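Local structure of A1 protein (Enterobacteria phage Qbeta, 3RLK) at residues Y28-A33 / A140-S145; A33-E38 / A55-P60; I117-K122 / I129-Y134. The protein is a read-through form of the coat protein and a minor component of the phage particle, probably needed for infection of the host. All coordinates share one frame; numbering follows the deposited sequence.

Interaction 1 (Y28-A33 / A140-S145); sequences YTCPFA and AYCSLS
The loop leading out of strand 28-29 meets the end of strand 140-143 at A33 and C142, whose CA atoms lie 6.4 Å apart, and no direct hydrogen bond joins the two backbones here. What joins them is one water and one sulfur. The water takes the N-H of S143 at 3.0 Å from S143 N and donates to A33 O at 2.6 Å, bridging two backbone groups just ahead of the point where 34-38 runs beside 140-143 as a sheet neighbour.

C142 carries the side-chain contact. Its SG stands anti to the backbone N (chi1 -172°), which carries it across to the 28-33 loop; there C142 SG lies 3.7 Å from F32 CB and 3.6 Å from A33 O. F32 offers its CB rather than its ring: CG is anti to the carbonyl carbon (chi1 -62°), and the ring leads away to V186 and V188 of strand 183-188. C30 also points at C142, from nearer the start of the loop, but C30 SG and C142 SG stay 4.5 Å apart, too far for a disulfide, so the two cysteines meet simply as apolar groups.

Beyond C142 the chain turns into helix 144-147. S143 is the N-cap, its OG accepting a weak bond from S145 N at 3.2 Å, while the stronger partner of that hydroxyl is E130 on strand 129-135. C30 packs on F63 and C142 on L135, so the sulfur-lined contact lies between the small sheet of 28-29 with 62-63 and the larger sheet of the β-barrel domain. The chemistry implies a buried junction that, between these two segments, rests on apolar sulfur packing and one bridging water, with no direct hydrogen bond or covalent link.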
ATOM      1  N   TYR A  28      -6.672  -7.663  12.147  1.00 11.62           N
ATOM      2  CA  TYR A  28      -6.912  -8.306  10.836  1.00 10.92           C
ATOM      3  C   TYR A  28      -5.560  -8.822  10.324  1.00 11.58           C
ATOM      4  O   TYR A  28      -4.600  -8.045  10.111  1.00 11.00           O
ATOM      5  CB  TYR A  28      -7.467  -7.250   9.892  1.00 10.27           C
ATOM      6  CG  TYR A  28      -7.677  -7.731   8.472  1.00 12.33           C
ATOM      7  CD1 TYR A  28      -6.803  -7.348   7.429  1.00 12.77           C
ATOM      8  CD2 TYR A  28      -8.762  -8.533   8.159  1.00 14.42           C
ATOM      9  CE1 TYR A  28      -6.981  -7.727   6.138  1.00 10.51           C
ATOM     10  CE2 TYR A  28      -8.973  -8.947   6.808  1.00 12.92           C
ATOM     11  CZ  TYR A  28      -8.115  -8.532   5.800  1.00  9.89           C
ATOM     12  OH  TYR A  28      -8.386  -9.010   4.535  1.00 11.62           O
ATOM     13  N   THR A  29      -5.487 -10.131  10.091  1.00 12.84           N
ATOM     14  CA  THR A  29      -4.266 -10.751   9.545  1.00 14.12           C
ATOM     15  C   THR A  29      -4.097 -10.396   8.072  1.00 14.01           C
ATOM     16  O   THR A  29      -5.070 -10.530   7.290  1.00 13.45           O
ATOM     17  CB  THR A  29      -4.379 -12.280   9.590  1.00 16.47           C
ATOM     18  OG1 THR A  29      -4.596 -12.725  10.952  1.00 18.23           O
ATOM     19  CG2 THR A  29      -3.127 -12.889   9.082  1.00 13.04           C
ATOM     20  N   CYS A  30      -2.920  -9.886   7.713  1.00 13.41           N
ATOM     21  CA  CYS A  30      -2.606  -9.580   6.332  1.00 14.16           C
ATOM     22  C   CYS A  30      -2.873 -10.832   5.488  1.00 12.53           C
ATOM     23  O   CYS A  30      -2.348 -11.920   5.784  1.00 12.07           O
ATOM     24  CB  CYS A  30      -1.143  -9.188   6.188  1.00 14.36           C
ATOM     25  SG  CYS A  30      -0.794  -8.632   4.544  1.00 17.65           S
ATOM     26  N   PRO A  31      -3.733 -10.722   4.489  1.00 13.08           N
ATOM     27  CA  PRO A  31      -4.215 -11.890   3.794  1.00 12.73           C
ATOM     28  C   PRO A  31      -3.320 -12.382   2.656  1.00 13.71           C
ATOM     29  O   PRO A  31      -3.664 -13.331   1.971  1.00 17.33           O
ATOM     30  CB  PRO A  31      -5.569 -11.413   3.248  1.00 14.93           C
ATOM     31  CG  PRO A  31      -5.463 -10.016   3.090  1.00 14.54           C
ATOM     32  CD  PRO A  31      -4.366  -9.478   3.961  1.00 13.95           C
ATOM     33  N   PHE A  32      -2.169 -11.759   2.465  1.00 10.65           N
ATOM     34  CA  PHE A  32      -1.189 -12.212   1.501  1.00 10.31           C
ATOM     35  C   PHE A  32       0.097 -12.503   2.215  1.00 10.42           C
ATOM     36  O   PHE A  32       0.269 -12.083   3.381  1.00 10.29           O
ATOM     37  CB  PHE A  32      -0.954 -11.138   0.436  1.00 10.53           C
ATOM     38  CG  PHE A  32      -2.189 -10.834  -0.362  1.00  8.08           C
ATOM     39  CD1 PHE A  32      -2.618 -11.696  -1.356  1.00 14.08           C
ATOM     40  CD2 PHE A  32      -2.958  -9.698  -0.065  1.00 12.06           C
ATOM     41  CE1 PHE A  32      -3.817 -11.464  -2.062  1.00 14.10           C
ATOM     42  CE2 PHE A  32      -4.150  -9.456  -0.732  1.00 12.57           C
ATOM     43  CZ  PHE A  32      -4.567 -10.338  -1.776  1.00 12.81           C
ATOM     44  N   ALA A  33       0.954 -13.289   1.551  1.00 11.08           N
ATOM     45  CA  ALA A  33       2.237 -13.628   2.115  1.00 10.45           C
ATOM     46  C   ALA A  33       2.999 -12.347   2.433  1.00  8.89           C
ATOM     47  O   ALA A  33       2.992 -11.316   1.680  1.00  9.93           O
ATOM     48  CB  ALA A  33       3.038 -14.478   1.144  1.00 11.36           C
ATOM     49  N   ALA A 140       7.076  -5.278   7.506  1.00 11.42           N
ATOM     50  CA  ALA A 140       7.262  -6.425   6.655  1.00 11.76           C
ATOM     51  C   ALA A 140       6.829  -5.924   5.290  1.00 11.17           C
ATOM     52  O   ALA A 140       6.176  -4.841   5.150  1.00 11.87           O
ATOM     53  CB  ALA A 140       6.431  -7.638   7.123  1.00 11.79           C
ATOM     54  N   TYR A 141       7.088  -6.756   4.306  1.00  9.85           N
ATOM     55  CA  TYR A 141       6.891  -6.390   2.896  1.00  9.27           C
ATOM     56  C   TYR A 141       5.827  -7.305   2.301  1.00 10.74           C
ATOM     57  O   TYR A 141       5.685  -8.461   2.676  1.00 10.09           O
ATOM     58  CB  TYR A 141       8.190  -6.598   2.128  1.00  8.31           C
ATOM     59  CG  TYR A 141       9.193  -5.563   2.408  1.00 10.89           C
ATOM     60  CD1 TYR A 141       9.255  -4.403   1.616  1.00  9.46           C
ATOM     61  CD2 TYR A 141      10.053  -5.703   3.480  1.00 11.52           C
ATOM     62  CE1 TYR A 141      10.229  -3.352   1.932  1.00 12.21           C
ATOM     63  CE2 TYR A 141      11.024  -4.709   3.786  1.00 15.35           C
ATOM     64  CZ  TYR A 141      11.100  -3.565   3.011  1.00 14.52           C
ATOM     65  OH  TYR A 141      12.056  -2.621   3.347  1.00 16.96           O
ATOM     66  N   CYS A 142       5.103  -6.780   1.333  1.00  9.70           N
ATOM     67  CA  CYS A 142       4.033  -7.617   0.691  1.00 10.83           C
ATOM     68  C   CYS A 142       4.161  -7.433  -0.837  1.00  9.53           C
ATOM     69  O   CYS A 142       4.405  -6.294  -1.297  1.00 10.52           O
ATOM     70  CB  CYS A 142       2.651  -7.142   1.196  1.00 11.42           C
ATOM     71  SG  CYS A 142       1.333  -8.291   0.636  1.00 14.74           S
ATOM     72  N   SER A 143       4.102  -8.523  -1.617  1.00  7.69           N
ATOM     73  CA  SER A 143       4.312  -8.478  -3.093  1.00  9.19           C
ATOM     74  C   SER A 143       3.125  -7.767  -3.778  1.00  8.38           C
ATOM     75  O   SER A 143       1.995  -8.240  -3.594  1.00 10.46           O
ATOM     76  CB  SER A 143       4.353  -9.880  -3.644  1.00 10.61           C
ATOM     77  OG  SER A 143       4.467  -9.796  -5.063  1.00 11.42           O
ATOM     78  N   LEU A 144       3.398  -6.741  -4.588  1.00  9.17           N
ATOM     79  CA  LEU A 144       2.390  -6.044  -5.401  1.00 11.25           C
ATOM     80  C   LEU A 144       1.753  -7.006  -6.469  1.00 13.44           C
ATOM     81  O   LEU A 144       0.555  -6.893  -6.849  1.00 13.52           O
ATOM     82  CB  LEU A 144       3.039  -4.774  -6.030  1.00 11.95           C
ATOM     83  CG  LEU A 144       3.316  -3.749  -4.905  1.00 12.01           C
ATOM     84  CD1 LEU A 144       4.341  -2.710  -5.455  1.00 11.49           C
ATOM     85  CD2 LEU A 144       1.954  -3.098  -4.434  1.00 11.18           C
ATOM     86  N   SER A 145       2.552  -8.019  -6.835  1.00 14.10           N
ATOM     87  CA  SER A 145       2.133  -9.063  -7.757  1.00 15.18           C
ATOM     88  C   SER A 145       1.032  -9.876  -7.123  1.00 14.97           C
ATOM     89  O   SER A 145       0.017 -10.090  -7.772  1.00 16.53           O
ATOM     90  CB  SER A 145       3.279  -9.995  -8.202  1.00 15.67           C
ATOM     91  OG  SER A 145       4.161  -9.279  -9.090  1.00 17.56           O
TER
HETATM   92  O   HOH W   1       3.298 -11.333  -0.925  1.00 16.09           O

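Interaction 2 (A33-E38 / A55-P60); sequences AIWSLE and AVELQP
W35 and E57 face each other as a non-hydrogen-bonded pair in the antiparallel pairing of strands 34-38 and 52-58, part of the barrel sheet. The backbone bonds flank them: S36 N to V56 O at 2.7 Å and V56 N to S36 O on one side, L58 N to I34 O on the other. Past the last of these a water takes over, accepting from I34 N and donating to L58 O at 2.7 Å.

Among the apolar and aromatic contacts, the indole of W35 has the aliphatic stem of E57 over one face. E57 CB makes an off-centre CH-pi contact 4.1 Å from the centroid of the six-membered ring, and CG, anti to the backbone N (chi1 -160°), continues over the rim. A55 CB touches both W35 CE3 and L37 CD1, 3.7 Å from each. On the face bearing I34, S36 and L58, the L58 side chain lays CD1 against W35 O at 3.5 Å, and the I34 and L58 side chains cross at about a right angle, I34 CG1 4.1 Å from L58 CB.

W35 also meets F132 edge-to-face. The chemistry thus implies a backbone-bonded pairing with an apolar layer of A55, W35 and L37 on one face, extended by the methylenes of E57 toward the exposed margin.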
ATOM      1  N   ALA A  33       0.954 -13.289   1.551  1.00 11.08           N
ATOM      2  CA  ALA A  33       2.237 -13.628   2.115  1.00 10.45           C
ATOM      3  C   ALA A  33       2.999 -12.347   2.433  1.00  8.89           C
ATOM      4  O   ALA A  33       2.992 -11.316   1.680  1.00  9.93           O
ATOM      5  CB  ALA A  33       3.038 -14.478   1.144  1.00 11.36           C
ATOM      6  N   ILE A  34       3.691 -12.385   3.560  1.00 11.00           N
ATOM      7  CA  ILE A  34       4.586 -11.274   3.926  1.00  8.34           C
ATOM      8  C   ILE A  34       6.103 -11.704   4.048  1.00 10.82           C
ATOM      9  O   ILE A  34       6.345 -12.878   4.281  1.00  9.16           O
ATOM     10  CB  ILE A  34       4.095 -10.541   5.141  1.00  8.94           C
ATOM     11  CG1 ILE A  34       4.014 -11.484   6.344  1.00 12.36           C
ATOM     12  CG2 ILE A  34       2.727  -9.852   4.851  1.00  8.09           C
ATOM     13  CD1 ILE A  34       4.042 -10.656   7.717  1.00 13.49           C
ATOM     14  N   TRP A  35       7.042 -10.726   3.891  1.00 10.79           N
ATOM     15  CA  TRP A  35       8.437 -11.057   3.558  1.00 10.02           C
ATOM     16  C   TRP A  35       9.350 -10.106   4.250  1.00 10.77           C
ATOM     17  O   TRP A  35       8.924  -9.011   4.612  1.00 11.87           O
ATOM     18  CB  TRP A  35       8.674 -10.862   2.063  1.00 11.98           C
ATOM     19  CG  TRP A  35       7.705 -11.674   1.259  1.00 10.77           C
ATOM     20  CD1 TRP A  35       6.406 -11.303   0.905  1.00  8.35           C
ATOM     21  CD2 TRP A  35       7.914 -13.001   0.758  1.00  7.85           C
ATOM     22  NE1 TRP A  35       5.829 -12.329   0.184  1.00  8.64           N
ATOM     23  CE2 TRP A  35       6.737 -13.364   0.072  1.00 10.84           C
ATOM     24  CE3 TRP A  35       9.027 -13.909   0.769  1.00  8.41           C
ATOM     25  CZ2 TRP A  35       6.617 -14.591  -0.594  1.00 12.95           C
ATOM     26  CZ3 TRP A  35       8.893 -15.138   0.097  1.00 10.93           C
ATOM     27  CH2 TRP A  35       7.695 -15.477  -0.535  1.00 11.66           C
ATOM     28  N   SER A  36      10.621 -10.542   4.378  1.00 11.57           N
ATOM     29  CA  SER A  36      11.726  -9.655   4.821  1.00 12.10           C
ATOM     30  C   SER A  36      12.653  -9.541   3.605  1.00 11.01           C
ATOM     31  O   SER A  36      13.043 -10.580   3.010  1.00 12.75           O
ATOM     32  CB  SER A  36      12.463 -10.263   6.035  1.00 12.22           C
ATOM     33  OG  SER A  36      13.582  -9.482   6.413  1.00 13.77           O
ATOM     34  N   LEU A  37      12.980  -8.311   3.191  1.00 10.02           N
ATOM     35  CA  LEU A  37      13.911  -8.049   2.135  1.00 10.74           C
ATOM     36  C   LEU A  37      15.138  -7.266   2.696  1.00 12.66           C
ATOM     37  O   LEU A  37      15.077  -6.072   2.818  1.00 13.50           O
ATOM     38  CB  LEU A  37      13.207  -7.233   1.029  1.00 11.36           C
ATOM     39  CG  LEU A  37      12.484  -8.055  -0.031  1.00 11.06           C
ATOM     40  CD1 LEU A  37      11.213  -8.683   0.534  1.00 12.17           C
ATOM     41  CD2 LEU A  37      12.176  -7.034  -1.214  1.00 12.34           C
ATOM     42  N   GLU A  38      16.228  -7.962   3.068  1.00 12.07           N
ATOM     43  CA  GLU A  38      17.369  -7.268   3.672  1.00 14.43           C
ATOM     44  C   GLU A  38      18.681  -7.705   3.047  1.00 13.50           C
ATOM     45  O   GLU A  38      19.588  -6.870   2.922  1.00 14.71           O
ATOM     46  CB  GLU A  38      17.443  -7.498   5.190  1.00 13.92           C
ATOM     47  CG  GLU A  38      16.335  -6.927   6.095  1.00 13.68           C
ATOM     48  CD  GLU A  38      16.028  -5.434   5.900  1.00 21.26           C
ATOM     49  OE1 GLU A  38      16.917  -4.592   5.488  1.00 17.77           O
ATOM     50  OE2 GLU A  38      14.864  -5.101   6.201  1.00 18.30           O
ATOM     51  N   ALA A  55      14.066 -12.157  -1.149  1.00 10.49           N
ATOM     52  CA  ALA A  55      12.911 -12.172  -0.278  1.00 12.10           C
ATOM     53  C   ALA A  55      12.836 -13.366   0.631  1.00 13.65           C
ATOM     54  O   ALA A  55      12.865 -14.489   0.131  1.00 12.45           O
ATOM     55  CB  ALA A  55      11.565 -11.997  -1.115  1.00 12.60           C
ATOM     56  N   VAL A  56      12.746 -13.137   1.948  1.00 12.14           N
ATOM     57  CA  VAL A  56      12.583 -14.234   2.913  1.00 13.43           C
ATOM     58  C   VAL A  56      11.183 -14.235   3.540  1.00 12.96           C
ATOM     59  O   VAL A  56      10.764 -13.224   4.094  1.00 12.53           O
ATOM     60  CB  VAL A  56      13.712 -14.199   3.992  1.00 14.97           C
ATOM     61  CG1 VAL A  56      13.467 -15.247   5.141  1.00 13.80           C
ATOM     62  CG2 VAL A  56      15.135 -14.358   3.280  1.00 14.10           C
ATOM     63  N   GLU A  57      10.455 -15.353   3.449  1.00 12.15           N
ATOM     64  CA  GLU A  57       9.045 -15.396   4.001  1.00 12.19           C
ATOM     65  C   GLU A  57       8.972 -15.317   5.547  1.00 13.05           C
ATOM     66  O   GLU A  57       9.797 -15.904   6.269  1.00 13.06           O
ATOM     67  CB  GLU A  57       8.327 -16.615   3.385  1.00 13.02           C
ATOM     68  CG  GLU A  57       6.830 -16.587   3.429  1.00 14.86           C
ATOM     69  CD  GLU A  57       6.244 -17.969   2.910  1.00 19.14           C
ATOM     70  OE1 GLU A  57       6.996 -18.774   2.299  1.00 22.06           O
ATOM     71  OE2 GLU A  57       5.063 -18.190   3.121  1.00 19.66           O
ATOM     72  N   LEU A  58       8.028 -14.528   6.046  1.00 10.77           N
ATOM     73  CA  LEU A  58       7.718 -14.442   7.464  1.00 10.62           C
ATOM     74  C   LEU A  58       6.407 -15.148   7.792  1.00 10.22           C
ATOM     75  O   LEU A  58       5.528 -15.352   6.893  1.00 14.08           O
ATOM     76  CB  LEU A  58       7.586 -12.932   7.851  1.00  9.48           C
ATOM     77  CG  LEU A  58       8.849 -12.166   7.471  1.00 11.05           C
ATOM     78  CD1 LEU A  58       8.422 -10.708   7.599  1.00 15.73           C
ATOM     79  CD2 LEU A  58       9.918 -12.501   8.493  1.00 14.63           C
ATOM     80  N   GLN A  59       6.221 -15.523   9.060  1.00 11.46           N
ATOM     81  CA  GLN A  59       4.954 -16.060   9.425  1.00  9.48           C
ATOM     82  C   GLN A  59       3.919 -14.886   9.374  1.00 10.17           C
ATOM     83  O   GLN A  59       4.292 -13.743   9.465  1.00 10.07           O
ATOM     84  CB  GLN A  59       5.019 -16.640  10.876  1.00  9.63           C
ATOM     85  CG  GLN A  59       5.891 -17.936  10.984  1.00 12.29           C
ATOM     86  CD  GLN A  59       5.136 -19.166  10.420  1.00 14.97           C
ATOM     87  OE1 GLN A  59       3.947 -19.349  10.698  1.00 16.80           O
ATOM     88  NE2 GLN A  59       5.818 -19.960   9.641  1.00 13.02           N
ATOM     89  N   PRO A  60       2.641 -15.189   9.169  1.00 11.82           N
ATOM     90  CA  PRO A  60       1.610 -14.145   9.111  1.00 11.87           C
ATOM     91  C   PRO A  60       1.550 -13.205  10.324  1.00 11.63           C
ATOM     92  O   PRO A  60       1.841 -13.599  11.494  1.00 10.79           O
ATOM     93  CB  PRO A  60       0.305 -14.939   8.964  1.00 13.51           C
ATOM     94  CG  PRO A  60       0.751 -16.244   8.377  1.00 13.02           C
ATOM     95  CD  PRO A  60       2.114 -16.546   8.922  1.00 12.31           C
TER
HETATM   96  O   HOH W   2       3.418 -14.824   5.225  1.00 11.75           O

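Interaction 3 (I117-K122 / I129-Y134); sequences IREGKK and IERFIY
E119 and R131 face each other across the β-hairpin of strands 117-121 and 129-135, an antiparallel pair within the barrel sheet. The guanidinium meets E119 OE2 in its own plane, at its edge: R131 NE donates at 2.7 Å, and NH2 adds a weaker bond to the same oxygen. The carboxylate is turned 63° from the guanidinium, and NE meets OE2 from above the carboxylate plane. D107 and A105 take further guanidinium N-H groups, while W50 holds E119 OE1; both partners of the salt bridge are therefore fixed from outside the hairpin. Alongside, I129 CG2 packs on E119 CG at 3.6 Å.

On the opposite face the F132 ring comes edge-on to G120, its CG anti to the carbonyl carbon (chi1 -69°). CE2 reaches 3.5 Å from G120 O, and K122 CG comes up in the ring plane, 4.0 Å from CZ. G120, without a side chain, lets the F132 ring edge come close to its backbone.

K122 then bends along its chain toward E130, whose chain is extended beyond CG. Backbone bonds pair R118 with F132 and G120 with E130. I117 CG1 touches I133 CD1 at the far end. K122 NZ closes a salt bridge on E130 OE1 at 2.6 Å, arriving 38° out of the carboxylate plane.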
ATOM      1  N   ILE A 117       9.387   0.891  -1.455  1.00 13.68           N
ATOM      2  CA  ILE A 117       9.070  -0.266  -2.285  1.00 12.93           C
ATOM      3  C   ILE A 117      10.440  -0.931  -2.553  1.00 12.46           C
ATOM      4  O   ILE A 117      11.381  -0.227  -2.866  1.00 12.85           O
ATOM      5  CB  ILE A 117       8.459   0.196  -3.598  1.00 14.12           C
ATOM      6  CG1 ILE A 117       7.331   1.228  -3.344  1.00 13.55           C
ATOM      7  CG2 ILE A 117       8.030  -1.019  -4.444  1.00 13.31           C
ATOM      8  CD1 ILE A 117       6.919   1.952  -4.648  1.00 13.77           C
ATOM      9  N   ARG A 118      10.570  -2.234  -2.348  1.00 13.75           N
ATOM     10  CA  ARG A 118      11.874  -2.924  -2.636  1.00 11.73           C
ATOM     11  C   ARG A 118      11.660  -3.961  -3.686  1.00 11.95           C
ATOM     12  O   ARG A 118      10.622  -4.649  -3.694  1.00 12.35           O
ATOM     13  CB  ARG A 118      12.499  -3.548  -1.366  1.00 12.45           C
ATOM     14  CG  ARG A 118      13.105  -2.467  -0.471  1.00  8.78           C
ATOM     15  CD  ARG A 118      13.876  -3.047   0.724  1.00 11.98           C
ATOM     16  NE  ARG A 118      14.553  -1.962   1.427  1.00 15.49           N
ATOM     17  CZ  ARG A 118      15.362  -2.100   2.484  1.00 16.52           C
ATOM     18  NH1 ARG A 118      15.687  -3.289   2.941  1.00 18.02           N
ATOM     19  NH2 ARG A 118      15.870  -0.990   3.068  1.00 19.33           N
ATOM     20  N   GLU A 119      12.636  -4.137  -4.586  1.00 10.01           N
ATOM     21  CA  GLU A 119      12.520  -5.251  -5.552  1.00 12.27           C
ATOM     22  C   GLU A 119      13.144  -6.515  -4.964  1.00 13.13           C
ATOM     23  O   GLU A 119      14.266  -6.445  -4.418  1.00 11.00           O
ATOM     24  CB  GLU A 119      13.297  -4.863  -6.815  1.00 12.77           C
ATOM     25  CG  GLU A 119      12.973  -5.766  -8.006  1.00 15.99           C
ATOM     26  CD  GLU A 119      13.133  -5.025  -9.311  1.00 22.88           C
ATOM     27  OE1 GLU A 119      14.084  -4.224  -9.415  1.00 23.65           O
ATOM     28  OE2 GLU A 119      12.292  -5.228 -10.199  1.00 26.62           O
ATOM     29  N   GLY A 120      12.483  -7.663  -5.080  1.00 12.67           N
ATOM     30  CA  GLY A 120      13.142  -8.852  -4.480  1.00 14.06           C
ATOM     31  C   GLY A 120      12.874 -10.131  -5.265  1.00 15.77           C
ATOM     32  O   GLY A 120      11.856 -10.277  -5.984  1.00 14.68           O
ATOM     33  N   LYS A 121      13.800 -11.061  -5.068  1.00 16.45           N
ATOM     34  CA  LYS A 121      13.779 -12.332  -5.737  1.00 18.58           C
ATOM     35  C   LYS A 121      13.168 -13.403  -4.784  1.00 17.90           C
ATOM     36  O   LYS A 121      13.684 -13.632  -3.730  1.00 16.79           O
ATOM     37  CB  LYS A 121      15.185 -12.762  -6.166  1.00 17.96           C
ATOM     38  CG  LYS A 121      15.100 -14.113  -6.987  1.00 21.54           C
ATOM     39  CD  LYS A 121      16.459 -14.689  -7.237  1.00 25.93           C
ATOM     40  CE  LYS A 121      16.348 -16.006  -8.025  1.00 27.48           C
ATOM     41  NZ  LYS A 121      15.788 -15.818  -9.452  1.00 31.93           N
ATOM     42  N   LYS A 122      12.052 -14.005  -5.174  1.00 17.95           N
ATOM     43  CA  LYS A 122      11.433 -15.056  -4.334  1.00 17.61           C
ATOM     44  C   LYS A 122      12.113 -16.417  -4.417  1.00 18.33           C
ATOM     45  O   LYS A 122      12.786 -16.736  -5.410  1.00 18.71           O
ATOM     46  CB  LYS A 122       9.968 -15.226  -4.715  1.00 19.63           C
ATOM     47  CG  LYS A 122       9.182 -13.918  -4.567  1.00 24.72           C
ATOM     48  CD  LYS A 122       7.800 -14.078  -3.908  1.00 29.48           C
ATOM     49  CE  LYS A 122       6.746 -14.541  -4.864  1.00 30.92           C
ATOM     50  NZ  LYS A 122       5.544 -13.640  -4.741  1.00 31.86           N
ATOM     51  N   ILE A 129      11.117 -12.340  -9.702  1.00 18.02           N
ATOM     52  CA  ILE A 129      11.553 -11.071  -9.161  1.00 17.15           C
ATOM     53  C   ILE A 129      10.349 -10.123  -9.163  1.00 15.72           C
ATOM     54  O   ILE A 129       9.766  -9.879 -10.216  1.00 17.39           O
ATOM     55  CB  ILE A 129      12.802 -10.509  -9.890  1.00 17.98           C
ATOM     56  CG1 ILE A 129      14.051 -11.408  -9.593  1.00 19.05           C
ATOM     57  CG2 ILE A 129      13.060  -9.081  -9.445  1.00 14.53           C
ATOM     58  CD1 ILE A 129      15.322 -11.080 -10.447  1.00 17.33           C
ATOM     59  N   GLU A 130       9.968  -9.645  -7.982  1.00 13.48           N
ATOM     60  CA  GLU A 130       8.705  -8.875  -7.843  1.00 13.11           C
ATOM     61  C   GLU A 130       8.966  -7.588  -7.119  1.00 13.72           C
ATOM     62  O   GLU A 130      10.089  -7.369  -6.605  1.00 14.85           O
ATOM     63  CB  GLU A 130       7.650  -9.742  -7.134  1.00 14.52           C
ATOM     64  CG  GLU A 130       7.177 -10.868  -8.072  1.00 15.65           C
ATOM     65  CD  GLU A 130       6.146 -11.823  -7.474  1.00 20.98           C
ATOM     66  OE1 GLU A 130       5.794 -11.613  -6.285  1.00 22.85           O
ATOM     67  OE2 GLU A 130       5.683 -12.755  -8.253  1.00 24.13           O
ATOM     68  N   ARG A 131       7.993  -6.679  -7.130  1.00 11.90           N
ATOM     69  CA  ARG A 131       8.112  -5.459  -6.306  1.00 12.96           C
ATOM     70  C   ARG A 131       7.237  -5.544  -5.068  1.00 11.37           C
ATOM     71  O   ARG A 131       6.029  -6.006  -5.158  1.00 12.05           O
ATOM     72  CB  ARG A 131       7.847  -4.194  -7.144  1.00 13.13           C
ATOM     73  CG  ARG A 131       9.132  -3.855  -7.907  1.00 16.92           C
ATOM     74  CD  ARG A 131       8.907  -3.536  -9.256  1.00 21.77           C
ATOM     75  NE  ARG A 131      10.163  -3.507 -10.070  1.00 23.23           N
ATOM     76  CZ  ARG A 131      10.344  -2.682 -11.083  1.00 23.74           C
ATOM     77  NH1 ARG A 131       9.394  -1.791 -11.366  1.00 26.75           N
ATOM     78  NH2 ARG A 131      11.472  -2.740 -11.807  1.00 18.30           N
ATOM     79  N   PHE A 132       7.821  -5.145  -3.915  1.00 11.20           N
ATOM     80  CA  PHE A 132       7.239  -5.405  -2.606  1.00 11.54           C
ATOM     81  C   PHE A 132       7.003  -4.070  -1.889  1.00 11.15           C
ATOM     82  O   PHE A 132       7.949  -3.253  -1.688  1.00 12.17           O
ATOM     83  CB  PHE A 132       8.173  -6.244  -1.733  1.00 10.02           C
ATOM     84  CG  PHE A 132       8.341  -7.632  -2.193  1.00 13.10           C
ATOM     85  CD1 PHE A 132       7.700  -8.663  -1.544  1.00 12.86           C
ATOM     86  CD2 PHE A 132       9.128  -7.900  -3.286  1.00 13.48           C
ATOM     87  CE1 PHE A 132       7.910 -10.028  -1.980  1.00 11.08           C
ATOM     88  CE2 PHE A 132       9.348  -9.188  -3.740  1.00  9.14           C
ATOM     89  CZ  PHE A 132       8.722 -10.254  -3.117  1.00 14.42           C
ATOM     90  N   ILE A 133       5.749  -3.815  -1.515  1.00 11.69           N
ATOM     91  CA  ILE A 133       5.467  -2.574  -0.770  1.00 10.47           C
ATOM     92  C   ILE A 133       5.839  -2.779   0.690  1.00 11.27           C
ATOM     93  O   ILE A 133       5.593  -3.878   1.256  1.00 10.99           O
ATOM     94  CB  ILE A 133       3.943  -2.203  -0.974  1.00 11.77           C
ATOM     95  CG1 ILE A 133       3.670  -0.797  -0.440  1.00 11.46           C
ATOM     96  CG2 ILE A 133       3.003  -3.333  -0.466  1.00 10.79           C
ATOM     97  CD1 ILE A 133       4.388   0.302  -1.265  1.00 15.65           C
ATOM     98  N   TYR A 134       6.473  -1.778   1.299  1.00 10.73           N
ATOM     99  CA  TYR A 134       6.772  -1.915   2.730  1.00 11.45           C
ATOM    100  C   TYR A 134       5.532  -1.554   3.546  1.00 13.84           C
ATOM    101  O   TYR A 134       4.863  -0.530   3.226  1.00 11.88           O
ATOM    102  CB  TYR A 134       7.972  -1.002   3.121  1.00 13.28           C
ATOM    103  CG  TYR A 134       8.264  -1.011   4.613  1.00 10.75           C
ATOM    104  CD1 TYR A 134       8.762  -2.180   5.259  1.00 10.96           C
ATOM    105  CD2 TYR A 134       8.078   0.134   5.363  1.00 14.18           C
ATOM    106  CE1 TYR A 134       9.023  -2.171   6.633  1.00 11.36           C
ATOM    107  CE2 TYR A 134       8.373   0.160   6.743  1.00 14.26           C
ATOM    108  CZ  TYR A 134       8.852  -1.003   7.366  1.00 13.19           C
ATOM    109  OH  TYR A 134       9.131  -1.002   8.722  1.00 15.23           O
TER
HETATM  110  O   HOH W   3       9.901  -6.875 -11.060  1.00 30.43           O

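Overall arrangement
From the N terminus, 28-33 opens the widest loop, which interaction 1 closes only when the chain reaches 140-145, tying the small sheet of 28-29 and 62-63 to the main sheet at 140-143. Strand 34-38 follows at once through the shared A33, and interaction 2 closes a short loop with 55-60. Further on, interaction 3 closes a still shorter hairpin, 117-122 with 129-134. Interactions 2 and 3 thus lie in series, both nested inside the loop of interaction 1, and none cross. In the curled main sheet, strand 52-58 runs beside 117-121 through A55 N and K121 O, strand 129-135 neighbours 140-143, and 140-143 returns to 34-38 through Y141 O and W35 N, completing the circuit.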